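Local coordinates for magnetosome membrane protein MamB, putative Co/Zn/Cd cation transporter. Cation diffusion facilitator family (PDB 6QFJ), which probably transports metal cations across the magnetosome membrane and is represented here by its C-terminal domain alone, at residues E8-V13 against Q61-I66; A28-Q33 against V67-T72; L41-D46 against V75-A80. All blocks are in the same frame, centred on the assembly; numbering follows the deposited sequence. Where two conformers were deposited one is given.

The chain pairs a three-stranded mixed sheet with helices 2-15 and 49-66, and the three contacts sample different levels of it. Interaction 1 is aliphatic throughout: the two helices meet beside the sheet, with two of the six touching residues buried. Interaction 3 knits the parallel strands 34-43 and 71-79 by backbone hydrogen bonds, with Leu41 and Leu77 on one face and Tyr42 and Phe78 on the other. Interaction 2 lies at the surface, where one arginine reaches a hairpin turn through weak polar links. Interactions 2 and 3 use strand 71-79 at its two ends, about 25 Å apart between centres, while Lys64 NZ and Ser71 OG connect interactions 1 and 2.

Interaction 1 (E8-V13 against Q61-I66); sequences EAIANV and QIIKEI
Val13 meets Ile62 and Ile66 where the two helices of this small alpha/beta domain, with its helix-strand-strand-helix-strand order, lie beside each other. The domain is the C-terminal part of a cation diffusion facilitator, the region known in this family as the dimerisation domain. Over these short segments the helices run roughly antiparallel, at 141°, with their axes 10.2 Å apart at closest approach, and no hydrogen bond passes between them.

Val13 is worth following atom by atom. Its CB already faces the other helix, lying 4.0 Å from Ile62 CG2. From there the side chain forks. CG1, set anti to the backbone N (chi1 178°), meets Ile62 tip to tip: it reaches CD1 of that residue at 3.7 Å and also touches its CG2, abutting the ends of both branches. CG2 of Val13 takes the other direction and slides past the end of Ile66, whose CD1 is 3.9 Å away.

Ile66 in turn lies against the turn formed by Ala9, Ile10 and Val13. Its short branch, CG2, and its terminal CD1 both come 4.1 Å from Ala9 CB, and the same CD1 also approaches Ile10 CG1. Alanine is small enough to let the isoleucine come close to the backbone of helix 2-15.

Nearer the sheet, Ile10 and Ile63 form the buried layer. Both also pack on Phe37 and Ile39 of strand 34-43, so this pair joins the helix interface to the sheet. Tyr6 adds a further contact to Ile66 from helix 2-15. Ile10 carries CG1 beside its backbone N (chi1 -67°) and extends it, which brings CD1 to 3.8 Å from Ile63 CG1.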
loop_
_atom_site.group_PDB
_atom_site.type_symbol
_atom_site.label_atom_id
_atom_site.label_comp_id
_atom_site.label_asym_id
_atom_site.label_seq_id
_atom_site.Cartn_x
_atom_site.Cartn_y
_atom_site.Cartn_z
ATOM N N GLU A 8 -10.127 -4.010 2.113
ATOM C CA GLU A 8 -10.328 -5.148 1.261
ATOM C C GLU A 8 -10.141 -4.825 -0.216
ATOM O O GLU A 8 -9.519 -5.594 -0.944
ATOM C CB GLU A 8 -11.728 -5.686 1.459
ATOM C CG GLU A 8 -12.041 -6.800 0.509
ATOM C CD GLU A 8 -13.452 -7.401 0.596
ATOM O OE1 GLU A 8 -13.675 -8.404 -0.102
ATOM O OE2 GLU A 8 -14.328 -6.901 1.327
ATOM N N ALA A 9 -10.652 -3.667 -0.669
ATOM C CA ALA A 9 -10.497 -3.328 -2.034
ATOM C C ALA A 9 -9.005 -2.970 -2.315
ATOM O O ALA A 9 -8.454 -3.298 -3.357
ATOM C CB ALA A 9 -11.442 -2.175 -2.399
ATOM N N ILE A 10 -8.404 -2.208 -1.421
ATOM C CA ILE A 10 -6.978 -1.885 -1.525
ATOM C C ILE A 10 -6.119 -3.163 -1.626
ATOM O O ILE A 10 -5.348 -3.319 -2.554
ATOM C CB ILE A 10 -6.496 -0.969 -0.374
ATOM C CG1 ILE A 10 -7.127 0.388 -0.474
ATOM C CG2 ILE A 10 -4.977 -0.770 -0.431
ATOM C CD1 ILE A 10 -6.989 1.216 0.788
ATOM N N ALA A 11 -6.362 -4.137 -0.765
ATOM C CA ALA A 11 -5.640 -5.405 -0.810
ATOM C C ALA A 11 -5.887 -6.124 -2.093
ATOM O O ALA A 11 -4.953 -6.657 -2.650
ATOM C CB ALA A 11 -6.036 -6.330 0.358
ATOM N N ASN A 12 -7.121 -6.084 -2.598
ATOM C CA ASN A 12 -7.424 -6.763 -3.850
ATOM C C ASN A 12 -6.592 -6.155 -4.968
ATOM O O ASN A 12 -6.020 -6.863 -5.771
ATOM C CB ASN A 12 -8.905 -6.653 -4.237
ATOM C CG ASN A 12 -9.788 -7.624 -3.479
ATOM O OD1 ASN A 12 -9.273 -8.561 -2.941
ATOM N ND2 ASN A 12 -11.108 -7.379 -3.370
ATOM N N VAL A 13 -6.447 -4.836 -4.978
ATOM C CA VAL A 13 -5.670 -4.205 -6.054
ATOM C C VAL A 13 -4.221 -4.531 -5.942
ATOM O O VAL A 13 -3.536 -4.922 -6.939
ATOM C CB VAL A 13 -5.908 -2.711 -6.127
ATOM C CG1 VAL A 13 -5.028 -2.097 -7.233
ATOM C CG2 VAL A 13 -7.381 -2.444 -6.417
ATOM N N GLN A 61 -1.565 6.410 -5.485
ATOM C CA GLN A 61 -2.590 6.599 -6.506
ATOM C C GLN A 61 -3.744 5.636 -6.263
ATOM O O GLN A 61 -4.917 6.003 -6.288
ATOM C CB GLN A 61 -1.921 6.343 -7.872
ATOM C CG GLN A 61 -2.827 6.597 -9.093
ATOM C CD GLN A 61 -3.878 5.568 -9.327
ATOM O OE1 GLN A 61 -3.643 4.361 -9.254
ATOM N NE2 GLN A 61 -5.113 6.042 -9.625
ATOM N N ILE A 62 -3.420 4.398 -5.986
ATOM C CA ILE A 62 -4.495 3.401 -5.718
ATOM C C ILE A 62 -5.376 3.790 -4.594
ATOM O O ILE A 62 -6.608 3.831 -4.721
ATOM C CB ILE A 62 -3.869 2.008 -5.485
ATOM C CG1 ILE A 62 -3.228 1.540 -6.762
ATOM C CG2 ILE A 62 -4.917 1.035 -4.999
ATOM C CD1 ILE A 62 -2.304 0.356 -6.632
ATOM N N ILE A 63 -4.753 4.200 -3.479
ATOM C CA ILE A 63 -5.559 4.598 -2.337
ATOM C C ILE A 63 -6.413 5.803 -2.615
ATOM O O ILE A 63 -7.638 5.801 -2.326
ATOM C CB ILE A 63 -4.700 4.769 -1.098
ATOM C CG1 ILE A 63 -4.210 3.406 -0.722
ATOM C CG2 ILE A 63 -5.546 5.376 0.052
ATOM C CD1 ILE A 63 -3.205 3.425 0.358
ATOM N N LYS A 64 -5.814 6.846 -3.190
ATOM C CA LYS A 64 -6.573 8.037 -3.516
ATOM C C LYS A 64 -7.753 7.746 -4.456
ATOM O O LYS A 64 -8.800 8.376 -4.367
ATOM C CB LYS A 64 -5.668 9.046 -4.224
ATOM C CG LYS A 64 -4.487 9.489 -3.434
ATOM C CD LYS A 64 -4.916 10.042 -2.125
ATOM C CE LYS A 64 -3.771 10.827 -1.526
ATOM N NZ LYS A 64 -4.099 11.193 -0.125
ATOM N N GLU A 65 -7.581 6.809 -5.369
ATOM C CA GLU A 65 -8.661 6.472 -6.230
ATOM C C GLU A 65 -9.753 5.709 -5.511
ATOM O O GLU A 65 -10.936 5.934 -5.749
ATOM C CB GLU A 65 -8.215 5.662 -7.457
ATOM C CG GLU A 65 -9.397 5.334 -8.384
ATOM C CD GLU A 65 -8.959 4.629 -9.682
ATOM O OE1 GLU A 65 -7.795 4.770 -10.082
ATOM O OE2 GLU A 65 -9.805 3.955 -10.345
ATOM N N ILE A 66 -9.388 4.773 -4.665
ATOM C CA ILE A 66 -10.417 3.946 -3.982
ATOM C C ILE A 66 -11.160 4.652 -2.875
ATOM O O ILE A 66 -12.361 4.485 -2.730
ATOM C CB ILE A 66 -9.761 2.668 -3.452
ATOM C CG1 ILE A 66 -9.319 1.873 -4.640
ATOM C CG2 ILE A 66 -10.719 1.864 -2.569
ATOM C CD1 ILE A 66 -9.000 0.453 -4.354
#

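Interaction 2 (A28-Q33 against V67-T72); sequences ARELGQ and VDRKST
The tight turn of the beta-hairpin made by strands 22-31 and 34-43 meets Arg69, which belongs to the connection from helix 49-66 to strand 71-79. Gly32 and Gln33 are the two central residues of this turn. Gly32, at positive phi, and Gln33 have the backbone conformation of a type II' turn.

Arg69 bends at chi3 and brings the edge of its guanidinium group to the turn. NH1 donates to Gln33 O at 3.3 Å; the bond is nearly straight, 172° at the hydrogen, but weak for its length. Gly32 O also lies at the guanidinium edge, 4.2 Å from Arg69 NH1, with no hydrogen bond. On the strand side, Glu30 keeps its chain extended beyond CG and brings OE2 to 3.9 Å from Arg69 NH1, a long salt bridge. The carboxylate and guanidinium planes are turned 63° apart, so the two groups do not meet as a flat, doubly bonded pair, although OE2 is about as near NH2 as NH1.

With an alanine in place of Arg69, Gln33 O would probably lose this donor and the Glu30 carboxylate its nearby positive charge.

Tyr6 of helix 2-15 packs on Arg69, and Lys70 pairs through its backbone with Leu35 of strand 34-43. What results is a surface polar contact between a two-residue hairpin with a type II' turn and the alpha-to-beta link of the beta-alpha-beta unit that shares strand 34-43 with the hairpin.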
loop_
_atom_site.group_PDB
_atom_site.type_symbol
_atom_site.label_atom_id
_atom_site.label_comp_id
_atom_site.label_asym_id
_atom_site.label_seq_id
_atom_site.Cartn_x
_atom_site.Cartn_y
_atom_site.Cartn_z
ATOM N N ALA A 28 -5.211 1.034 8.915
ATOM C CA ALA A 28 -5.977 2.288 8.703
ATOM C C ALA A 28 -6.517 2.817 10.006
ATOM O O ALA A 28 -7.002 2.057 10.820
ATOM C CB ALA A 28 -7.145 2.047 7.758
ATOM N N ARG A 29 -6.475 4.130 10.196
ATOM C CA ARG A 29 -7.195 4.700 11.308
ATOM C C ARG A 29 -7.787 6.033 10.934
ATOM O O ARG A 29 -7.384 6.671 9.957
ATOM C CB ARG A 29 -6.304 4.848 12.533
ATOM C CG ARG A 29 -5.244 5.901 12.410
ATOM C CD ARG A 29 -4.298 5.874 13.600
ATOM N NE ARG A 29 -3.410 4.744 13.512
ATOM C CZ ARG A 29 -2.345 4.723 12.740
ATOM N NH1 ARG A 29 -2.038 5.787 12.002
ATOM N NH2 ARG A 29 -1.601 3.639 12.694
ATOM N N GLU A 30 -8.735 6.456 11.757
ATOM C CA GLU A 30 -9.418 7.707 11.524
ATOM C C GLU A 30 -8.801 8.757 12.392
ATOM O O GLU A 30 -8.645 8.566 13.566
ATOM C CB GLU A 30 -10.889 7.653 11.817
ATOM C CG GLU A 30 -11.524 6.505 11.091
ATOM C CD GLU A 30 -13.033 6.449 11.263
ATOM O OE1 GLU A 30 -13.453 5.660 12.112
ATOM O OE2 GLU A 30 -13.805 7.163 10.584
ATOM N N LEU A 31 -8.440 9.857 11.778
ATOM C CA LEU A 31 -8.074 11.058 12.470
ATOM C C LEU A 31 -9.030 12.197 12.058
ATOM O O LEU A 31 -8.785 12.872 11.070
ATOM C CB LEU A 31 -6.591 11.412 12.201
ATOM C CG LEU A 31 -6.158 12.602 13.093
ATOM C CD1 LEU A 31 -5.710 12.056 14.449
ATOM C CD2 LEU A 31 -5.080 13.488 12.467
ATOM N N GLY A 32 -10.069 12.462 12.882
ATOM C CA GLY A 32 -11.204 13.241 12.476
ATOM C C GLY A 32 -11.755 12.654 11.176
ATOM O O GLY A 32 -11.985 11.444 11.080
ATOM N N GLN A 33 -11.875 13.491 10.158
ATOM C CA GLN A 33 -12.436 13.125 8.906
ATOM C C GLN A 33 -11.361 12.555 7.954
ATOM O O GLN A 33 -11.648 12.368 6.799
ATOM C CB GLN A 33 -13.104 14.319 8.257
ATOM C CG GLN A 33 -14.328 14.762 8.990
ATOM C CD GLN A 33 -15.052 15.881 8.287
ATOM O OE1 GLN A 33 -15.577 15.731 7.187
ATOM N NE2 GLN A 33 -15.061 17.025 8.918
ATOM N N VAL A 67 -10.459 5.422 -2.070
ATOM C CA VAL A 67 -11.049 6.127 -0.942
ATOM C C VAL A 67 -11.518 7.519 -1.358
ATOM O O VAL A 67 -10.711 8.368 -1.733
ATOM C CB VAL A 67 -9.961 6.228 0.172
ATOM C CG1 VAL A 67 -10.510 6.859 1.392
ATOM C CG2 VAL A 67 -9.376 4.869 0.511
ATOM N N ASP A 68 -12.804 7.771 -1.203
ATOM C CA ASP A 68 -13.412 9.022 -1.627
ATOM C C ASP A 68 -12.951 10.192 -0.731
ATOM O O ASP A 68 -12.610 11.291 -1.203
ATOM C CB ASP A 68 -14.938 8.912 -1.525
ATOM C CG ASP A 68 -15.466 7.487 -1.822
ATOM O OD1 ASP A 68 -15.173 6.557 -1.020
ATOM O OD2 ASP A 68 -16.170 7.300 -2.844
ATOM N N ARG A 69 -12.909 9.926 0.558
ATOM C CA ARG A 69 -12.534 10.933 1.546
ATOM C C ARG A 69 -11.047 11.244 1.572
ATOM O O ARG A 69 -10.207 10.516 1.014
ATOM C CB ARG A 69 -12.896 10.430 2.942
ATOM C CG ARG A 69 -13.650 9.107 2.894
ATOM C CD ARG A 69 -14.343 8.747 4.222
ATOM N NE ARG A 69 -13.750 9.389 5.369
ATOM C CZ ARG A 69 -13.939 8.971 6.605
ATOM N NH1 ARG A 69 -13.334 9.613 7.593
ATOM N NH2 ARG A 69 -14.691 7.908 6.854
ATOM N N LYS A 70 -10.742 12.297 2.274
ATOM C CA LYS A 70 -9.379 12.729 2.451
ATOM C C LYS A 70 -8.571 11.652 3.180
ATOM O O LYS A 70 -9.044 11.050 4.160
ATOM C CB LYS A 70 -9.315 14.044 3.241
ATOM C CG LYS A 70 -7.900 14.581 3.354
ATOM C CD LYS A 70 -7.757 15.935 4.024
ATOM C CE LYS A 70 -6.277 16.189 4.260
ATOM N NZ LYS A 70 -5.812 17.600 4.153
ATOM N N SER A 71 -7.343 11.422 2.707
ATOM C CA SER A 71 -6.480 10.422 3.230
ATOM C C SER A 71 -5.033 10.864 3.263
ATOM O O SER A 71 -4.601 11.772 2.563
ATOM C CB SER A 71 -6.597 9.116 2.455
ATOM O OG SER A 71 -6.107 9.251 1.097
ATOM N N THR A 72 -4.307 10.200 4.150
ATOM C CA THR A 72 -2.895 10.270 4.241
ATOM C C THR A 72 -2.377 8.831 4.058
ATOM O O THR A 72 -2.984 7.903 4.545
ATOM C CB THR A 72 -2.494 10.809 5.632
ATOM O OG1 THR A 72 -2.289 12.216 5.498
ATOM C CG2 THR A 72 -1.287 10.198 6.173
#

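Interaction 3 (L41-D46 against V75-A80); sequences LYVPPD and VRLFAA
Tyr42 lays its ring beside the end of strand 71-79, its CD1 edge 3.5 Å from Ala79 O and near the CB of Phe78, while its own CB sits 4.2 Å from Ala80 CB. Phe78, on the same side of the sheet, turns a ring edge to Leu41 O. Its CZ lies over the centre of the Arg76 guanidinium, 4.0 Å above that plane; Arg76 is also salt-bridged to Asp40, and the Phe78 ring has a cation-pi partner in Lys24.

Strands 34-43 and 71-79 are the parallel neighbours of a beta-alpha-beta crossover, linked through helix 49-66. Four backbone bonds join them: Leu41 N to Arg76 O, Phe78 N to Leu41 O, Val43 N to Phe78 O, and Ala80 N to Val43 O, the last at 2.7 Å.

On the helix side, Leu41 CD1 touches Val75 CG1 and Leu77 CD2, each at 4.2 Å, and Val59 of helix 49-66 also packs on Leu41. Val43 crosses Leu77 at about a right angle, CG1 to CD2 4.1 Å. Val43 CG2, the other branch, stands between the backbone N and carbonyl carbon, 3.5 Å from Phe78 O. Past the strand, Pro45 CB rests against Ala79 CB.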
loop_
_atom_site.group_PDB
_atom_site.type_symbol
_atom_site.label_atom_id
_atom_site.label_comp_id
_atom_site.label_asym_id
_atom_site.label_seq_id
_atom_site.Cartn_x
_atom_site.Cartn_y
_atom_site.Cartn_z
ATOM N N LEU A 41 4.752 -3.241 2.204
ATOM C CA LEU A 41 4.841 -4.154 1.055
ATOM C C LEU A 41 6.154 -4.824 0.915
ATOM O O LEU A 41 7.181 -4.274 1.285
ATOM C CB LEU A 41 4.652 -3.385 -0.231
ATOM C CG LEU A 41 3.385 -2.500 -0.247
ATOM C CD1 LEU A 41 3.394 -1.642 -1.429
ATOM C CD2 LEU A 41 2.160 -3.353 -0.218
ATOM N N TYR A 42 6.124 -6.055 0.381
ATOM C CA TYR A 42 7.305 -6.759 -0.048
ATOM C C TYR A 42 7.529 -6.472 -1.471
ATOM O O TYR A 42 6.620 -6.483 -2.274
ATOM C CB TYR A 42 7.126 -8.325 0.122
ATOM C CG TYR A 42 7.126 -8.795 1.543
ATOM C CD1 TYR A 42 8.241 -8.631 2.315
ATOM C CD2 TYR A 42 5.999 -9.327 2.156
ATOM C CE1 TYR A 42 8.254 -9.008 3.621
ATOM C CE2 TYR A 42 5.990 -9.737 3.475
ATOM C CZ TYR A 42 7.139 -9.573 4.194
ATOM O OH TYR A 42 7.210 -9.962 5.499
ATOM N N VAL A 43 8.770 -6.220 -1.819
ATOM C CA VAL A 43 9.163 -5.983 -3.208
ATOM C C VAL A 43 10.461 -6.747 -3.457
ATOM O O VAL A 43 11.124 -7.189 -2.500
ATOM C CB VAL A 43 9.433 -4.514 -3.451
ATOM C CG1 VAL A 43 8.157 -3.723 -3.198
ATOM C CG2 VAL A 43 10.521 -4.019 -2.509
ATOM N N PRO A 44 10.892 -6.824 -4.722
ATOM C CA PRO A 44 12.081 -7.622 -5.041
ATOM C C PRO A 44 13.243 -6.990 -4.366
ATOM O O PRO A 44 13.345 -5.740 -4.344
ATOM C CB PRO A 44 12.184 -7.545 -6.569
ATOM C CG PRO A 44 10.766 -7.360 -7.018
ATOM C CD PRO A 44 10.095 -6.514 -5.902
ATOM N N PRO A 45 14.140 -7.803 -3.793
ATOM C CA PRO A 45 15.279 -7.239 -3.015
ATOM C C PRO A 45 16.216 -6.324 -3.770
ATOM O O PRO A 45 16.893 -5.501 -3.143
ATOM C CB PRO A 45 16.052 -8.460 -2.543
ATOM C CG PRO A 45 15.163 -9.651 -2.769
ATOM C CD PRO A 45 14.088 -9.264 -3.759
ATOM N N ASP A 46 16.275 -6.447 -5.091
ATOM C CA ASP A 46 17.169 -5.646 -5.879
ATOM C C ASP A 46 16.530 -4.345 -6.419
ATOM O O ASP A 46 17.099 -3.710 -7.271
ATOM C CB ASP A 46 17.766 -6.469 -7.051
ATOM C CG ASP A 46 16.719 -7.034 -8.006
ATOM O OD1 ASP A 46 15.556 -7.206 -7.622
ATOM O OD2 ASP A 46 17.113 -7.394 -9.122
ATOM N N VAL A 75 3.841 4.621 3.065
ATOM C CA VAL A 75 4.182 3.321 2.433
ATOM C C VAL A 75 5.593 2.933 2.854
ATOM O O VAL A 75 6.495 3.766 2.729
ATOM C CB VAL A 75 4.126 3.413 0.900
ATOM C CG1 VAL A 75 4.361 2.060 0.207
ATOM C CG2 VAL A 75 2.798 3.954 0.466
ATOM N N ARG A 76 5.766 1.687 3.324
ATOM C CA ARG A 76 7.092 1.185 3.602
ATOM C C ARG A 76 7.375 -0.012 2.725
ATOM O O ARG A 76 6.537 -0.871 2.601
ATOM C CB ARG A 76 7.259 0.843 5.065
ATOM C CG ARG A 76 7.218 2.092 5.964
ATOM C CD ARG A 76 7.574 1.788 7.387
ATOM N NE ARG A 76 6.705 0.751 7.933
ATOM C CZ ARG A 76 6.922 0.112 9.102
ATOM N NH1 ARG A 76 6.081 -0.839 9.518
ATOM N NH2 ARG A 76 7.981 0.434 9.882
ATOM N N LEU A 77 8.580 -0.093 2.169
ATOM C CA LEU A 77 8.958 -1.229 1.273
ATOM C C LEU A 77 10.015 -2.113 1.984
ATOM O O LEU A 77 11.005 -1.615 2.554
ATOM C CB LEU A 77 9.533 -0.735 -0.019
ATOM C CG LEU A 77 8.676 0.268 -0.811
ATOM C CD1 LEU A 77 9.395 0.592 -2.090
ATOM C CD2 LEU A 77 7.341 -0.299 -1.101
ATOM N N PHE A 78 9.765 -3.425 1.937
ATOM C CA PHE A 78 10.642 -4.427 2.507
ATOM C C PHE A 78 11.054 -5.424 1.446
ATOM O O PHE A 78 10.292 -5.742 0.551
ATOM C CB PHE A 78 9.880 -5.151 3.624
ATOM C CG PHE A 78 9.553 -4.285 4.773
ATOM C CD1 PHE A 78 10.418 -4.134 5.849
ATOM C CD2 PHE A 78 8.358 -3.604 4.792
ATOM C CE1 PHE A 78 10.090 -3.308 6.925
ATOM C CE2 PHE A 78 8.019 -2.789 5.851
ATOM C CZ PHE A 78 8.872 -2.636 6.942
ATOM N N ALA A 79 12.269 -5.950 1.528
ATOM C CA ALA A 79 12.747 -6.979 0.602
ATOM C C ALA A 79 11.841 -8.232 0.748
ATOM O O ALA A 79 11.679 -8.764 1.847
ATOM C CB ALA A 79 14.173 -7.382 0.925
ATOM N N ALA A 80 11.341 -8.736 -0.353
ATOM C CA ALA A 80 10.679 -10.080 -0.289
ATOM C C ALA A 80 11.626 -11.120 0.311
ATOM O O ALA A 80 12.863 -11.091 0.115
ATOM C CB ALA A 80 10.270 -10.503 -1.661
#